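Local coordinates for hydrazine synthase subunit gamma (Candidatus Kuenenia stuttgartiensis, PDB 5C2V), which carries two heme c groups and reduces nitric oxide to hydroxylamine, the first half-reaction of the hydrazine synthase complex, which joins nitric oxide and ammonium into hydrazine, at residues C[81-84]-C[85-89]. Sequence-based numbering, arbitrary orientation.
Sequences GDEG and WGSWK. With CA (calcium ion), chain U; HEC (heme c), chain V.
Glu83 and Ser87 close round a calcium ion from two points of one tight loop, and the carboxylate of Glu83 is shared between that metal and Lys89. Its OE2 lies 2.9 Å from the calcium ion, while OE1 turns to the ammonium group, where a salt bridge joins Glu83 OE1 to Lys89 NZ. With CG tucked between the backbone N and the carbonyl carbon (chi1 55°) and the chain extended beyond it, Glu83 carries its carboxylate past the metal to the lysine. In Lys89, chi1 of -76° puts CG alongside the carboxylate, and bends at chi2 and chi4 fold the rest of the chain to bring NZ to OE1. Glu106 is a second anionic partner of NZ, and this positive charge probably eases the closeness of the two carboxylates.

The calcium-binding loop runs from strand 77-78 into the antiparallel strand 89-90, which Lys89 begins by pairing its backbone with Trp78; a type II turn from Gly84 to Ser87 forms its bend. Ser87 grips the ion twice, through its carbonyl O at 2.4 Å and through OG, which chi1 of 62° turns to the ion as well; the carbonyl of Gly84, a water, Asp79 and Leu80 complete the ligands. Positive phi angles at Gly84 and Gly86 suit glycine.

On the other flank, Gly81 CA sits over one face of the Trp85 indole in a CH-pi contact, 3.8 Å from the centroid of the six-membered ring. Trp580 of the alpha subunit stacks on this indole, placing the calcium loop at the subunit interface. Toward the heme c that is probably the active-site one, and whose iron carries a water, Lys89 CD comes within 3.4 Å of heme O2D.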
ATOM      1  N   GLY C  81     -18.728  27.977  28.392  1.00 30.71           N
ATOM      2  CA  GLY C  81     -18.298  26.917  29.287  1.00 44.81           C
ATOM      3  C   GLY C  81     -18.099  27.224  30.760  1.00 49.77           C
ATOM      4  O   GLY C  81     -17.722  26.331  31.520  1.00 64.55           O
ATOM      5  N   ASP C  82     -18.309  28.466  31.178  1.00 46.61           N
ATOM      6  CA  ASP C  82     -18.210  28.784  32.600  1.00 55.66           C
ATOM      7  C   ASP C  82     -19.545  28.679  33.348  1.00 43.69           C
ATOM      8  O   ASP C  82     -19.573  28.632  34.579  1.00 57.64           O
ATOM      9  CB  ASP C  82     -17.627  30.187  32.792  1.00 36.89           C
ATOM     10  CG  ASP C  82     -18.234  31.208  31.842  1.00 55.52           C
ATOM     11  OD1 ASP C  82     -19.371  30.992  31.378  1.00 49.78           O
ATOM     12  OD2 ASP C  82     -17.567  32.228  31.567  1.00 55.61           O
ATOM     13  N   GLU C  83     -20.648  28.640  32.607  1.00 53.01           N
ATOM     14  CA  GLU C  83     -21.979  28.553  33.207  1.00 47.19           C
ATOM     15  C   GLU C  83     -22.591  27.155  33.174  1.00 35.90           C
ATOM     16  O   GLU C  83     -23.726  26.962  33.606  1.00 57.31           O
ATOM     17  CB  GLU C  83     -22.921  29.528  32.520  1.00 55.26           C
ATOM     18  CG  GLU C  83     -22.975  29.346  31.027  1.00 40.79           C
ATOM     19  CD  GLU C  83     -23.789  30.417  30.364  1.00 61.23           C
ATOM     20  OE1 GLU C  83     -24.410  31.220  31.091  1.00 75.62           O
ATOM     21  OE2 GLU C  83     -23.798  30.463  29.120  1.00 78.14           O
ATOM     22  N   GLY C  84     -21.855  26.190  32.636  1.00 52.35           N
ATOM     23  CA  GLY C  84     -22.381  24.849  32.463  1.00 52.03           C
ATOM     24  C   GLY C  84     -22.832  24.581  31.040  1.00 53.01           C
ATOM     25  O   GLY C  84     -23.304  25.483  30.340  1.00 60.34           O
ATOM     26  N   TRP C  85     -22.696  23.328  30.615  1.00 39.19           N
ATOM     27  CA  TRP C  85     -23.051  22.936  29.257  1.00 52.04           C
ATOM     28  C   TRP C  85     -24.543  22.650  29.152  1.00 49.37           C
ATOM     29  O   TRP C  85     -25.142  22.086  30.068  1.00 35.24           O
ATOM     30  CB  TRP C  85     -22.246  21.711  28.822  1.00 48.63           C
ATOM     31  CG  TRP C  85     -20.762  21.871  28.969  1.00 47.47           C
ATOM     32  CD1 TRP C  85     -19.945  21.175  29.812  1.00 35.41           C
ATOM     33  CD2 TRP C  85     -19.918  22.784  28.256  1.00 34.60           C
ATOM     34  NE1 TRP C  85     -18.645  21.593  29.665  1.00 36.63           N
ATOM     35  CE2 TRP C  85     -18.601  22.582  28.716  1.00 34.61           C
ATOM     36  CE3 TRP C  85     -20.146  23.752  27.272  1.00 37.33           C
ATOM     37  CZ2 TRP C  85     -17.519  23.311  28.229  1.00 35.09           C
ATOM     38  CZ3 TRP C  85     -19.070  24.476  26.791  1.00 37.01           C
ATOM     39  CH2 TRP C  85     -17.772  24.247  27.266  1.00 33.75           C
ATOM     40  N   GLY C  86     -25.141  23.038  28.031  1.00 32.55           N
ATOM     41  CA  GLY C  86     -26.571  22.887  27.847  1.00 36.94           C
ATOM     42  C   GLY C  86     -27.314  24.103  28.362  1.00 48.89           C
ATOM     43  O   GLY C  86     -28.537  24.190  28.265  1.00 43.21           O
ATOM     44  N   SER C  87     -26.560  25.046  28.919  1.00 54.50           N
ATOM     45  CA  SER C  87     -27.109  26.313  29.385  1.00 45.47           C
ATOM     46  C   SER C  87     -26.805  27.402  28.372  1.00 55.59           C
ATOM     47  O   SER C  87     -25.658  27.818  28.247  1.00 38.05           O
ATOM     48  CB  SER C  87     -26.527  26.694  30.745  1.00 42.06           C
ATOM     49  OG  SER C  87     -25.125  26.879  30.665  1.00 42.33           O
ATOM     50  N   TRP C  88     -27.836  27.880  27.682  1.00 34.40           N
ATOM     51  CA  TRP C  88     -27.661  28.780  26.545  1.00 38.69           C
ATOM     52  C   TRP C  88     -27.722  30.258  26.920  1.00 45.74           C
ATOM     53  O   TRP C  88     -28.493  30.653  27.794  1.00 54.70           O
ATOM     54  CB  TRP C  88     -28.722  28.485  25.482  1.00 39.34           C
ATOM     55  CG  TRP C  88     -28.706  27.068  25.013  1.00 48.00           C
ATOM     56  CD1 TRP C  88     -29.485  26.043  25.465  1.00 44.14           C
ATOM     57  CD2 TRP C  88     -27.859  26.514  24.003  1.00 32.16           C
ATOM     58  NE1 TRP C  88     -29.177  24.884  24.794  1.00 50.36           N
ATOM     59  CE2 TRP C  88     -28.182  25.146  23.891  1.00 44.67           C
ATOM     60  CE3 TRP C  88     -26.860  27.041  23.179  1.00 40.60           C
ATOM     61  CZ2 TRP C  88     -27.541  24.301  22.988  1.00 37.34           C
ATOM     62  CZ3 TRP C  88     -26.225  26.200  22.285  1.00 55.93           C
ATOM     63  CH2 TRP C  88     -26.569  24.845  22.196  1.00 39.55           C
ATOM     64  N   LYS C  89     -26.904  31.070  26.254  1.00 46.05           N
ATOM     65  CA  LYS C  89     -26.938  32.515  26.461  1.00 34.44           C
ATOM     66  C   LYS C  89     -27.001  33.330  25.171  1.00 40.23           C
ATOM     67  O   LYS C  89     -26.108  33.276  24.326  1.00 48.82           O
ATOM     68  CB  LYS C  89     -25.733  32.970  27.282  1.00 45.15           C
ATOM     69  CG  LYS C  89     -25.845  32.645  28.754  1.00 51.87           C
ATOM     70  CD  LYS C  89     -27.001  33.372  29.417  1.00 58.35           C
ATOM     71  CE  LYS C  89     -26.919  33.250  30.930  1.00 53.55           C
ATOM     72  NZ  LYS C  89     -26.799  31.830  31.365  1.00 43.29           N
TER
HETATM   73 CA    CA U 403     -23.338  27.684  28.645  1.00 48.43          CA
HETATM   74 FE   HEC V 404     -19.371  39.164  24.570  1.00 42.81          FE
HETATM   75  CHA HEC V 404     -21.751  39.309  27.046  1.00 53.24           C
HETATM   76  CHB HEC V 404     -18.233  42.241  25.497  1.00 64.68           C
HETATM   77  CHC HEC V 404     -16.824  38.920  22.256  1.00 42.51           C
HETATM   78  CHD HEC V 404     -20.921  36.478  23.113  1.00 51.73           C
HETATM   79  NA  HEC V 404     -19.878  40.514  26.041  1.00 52.30           N
HETATM   80  C1A HEC V 404     -20.943  40.417  26.913  1.00 42.87           C
HETATM   81  C2A HEC V 404     -21.054  41.675  27.636  1.00 60.25           C
HETATM   82  C3A HEC V 404     -20.071  42.480  27.202  1.00 61.53           C
HETATM   83  C4A HEC V 404     -19.320  41.764  26.192  1.00 49.49           C
HETATM   84  CMA HEC V 404     -19.755  43.922  27.664  1.00 40.06           C
HETATM   85  CAA HEC V 404     -22.112  41.993  28.722  1.00 48.03           C
HETATM   86  CBA HEC V 404     -23.019  43.151  28.308  1.00 55.47           C
HETATM   87  CGA HEC V 404     -24.005  43.457  29.405  1.00 66.94           C
HETATM   88  O1A HEC V 404     -24.044  42.703  30.411  1.00 61.61           O
HETATM   89  O2A HEC V 404     -24.757  44.459  29.271  1.00 61.50           O
HETATM   90  NB  HEC V 404     -17.874  40.419  23.891  1.00 36.01           N
HETATM   91  C1B HEC V 404     -17.459  41.522  24.611  1.00 42.37           C
HETATM   92  C2B HEC V 404     -16.074  41.783  24.277  1.00 43.32           C
HETATM   93  C3B HEC V 404     -15.685  40.872  23.376  1.00 51.96           C
HETATM   94  C4B HEC V 404     -16.809  39.993  23.118  1.00 54.55           C
HETATM   95  CMB HEC V 404     -15.228  42.936  24.859  1.00 39.50           C
HETATM   96  CAB HEC V 404     -14.291  40.741  22.717  1.00 28.74           C
HETATM   97  CBB HEC V 404     -13.239  40.267  23.743  1.00 51.61           C
HETATM   98  NC  HEC V 404     -18.957  37.938  22.962  1.00 53.14           N
HETATM   99  C1C HEC V 404     -17.833  37.985  22.163  1.00 39.04           C
HETATM  100  C2C HEC V 404     -17.833  36.811  21.315  1.00 41.89           C
HETATM  101  C3C HEC V 404     -19.026  36.217  21.454  1.00 41.76           C
HETATM  102  C4C HEC V 404     -19.718  36.860  22.557  1.00 41.12           C
HETATM  103  CMC HEC V 404     -16.839  36.588  20.151  1.00 42.42           C
HETATM  104  CAC HEC V 404     -19.525  34.966  20.692  1.00 43.48           C
HETATM  105  CBC HEC V 404     -18.693  33.728  21.093  1.00 30.91           C
HETATM  106  ND  HEC V 404     -21.117  38.104  24.974  1.00 26.76           N
HETATM  107  C1D HEC V 404     -21.450  36.923  24.310  1.00 45.14           C
HETATM  108  C2D HEC V 404     -22.452  36.225  25.084  1.00 43.45           C
HETATM  109  C3D HEC V 404     -22.712  37.110  26.311  1.00 34.66           C
HETATM  110  C4D HEC V 404     -21.839  38.253  26.159  1.00 50.09           C
HETATM  111  CMD HEC V 404     -23.120  34.875  24.746  1.00 44.54           C
HETATM  112  CAD HEC V 404     -23.690  36.833  27.470  1.00 44.86           C
HETATM  113  CBD HEC V 404     -23.012  35.892  28.461  1.00 50.34           C
HETATM  114  CGD HEC V 404     -23.938  35.620  29.616  1.00 61.98           C
HETATM  115  O1D HEC V 404     -23.543  34.864  30.542  1.00 55.51           O
HETATM  116  O2D HEC V 404     -25.072  36.161  29.609  1.00 52.96           O
HETATM  117  O   HOH W   1     -23.417  29.659  27.267  1.00 55.33           O
HETATM  118  O   HOH W   2     -18.435  37.974  26.021  1.00 37.07           O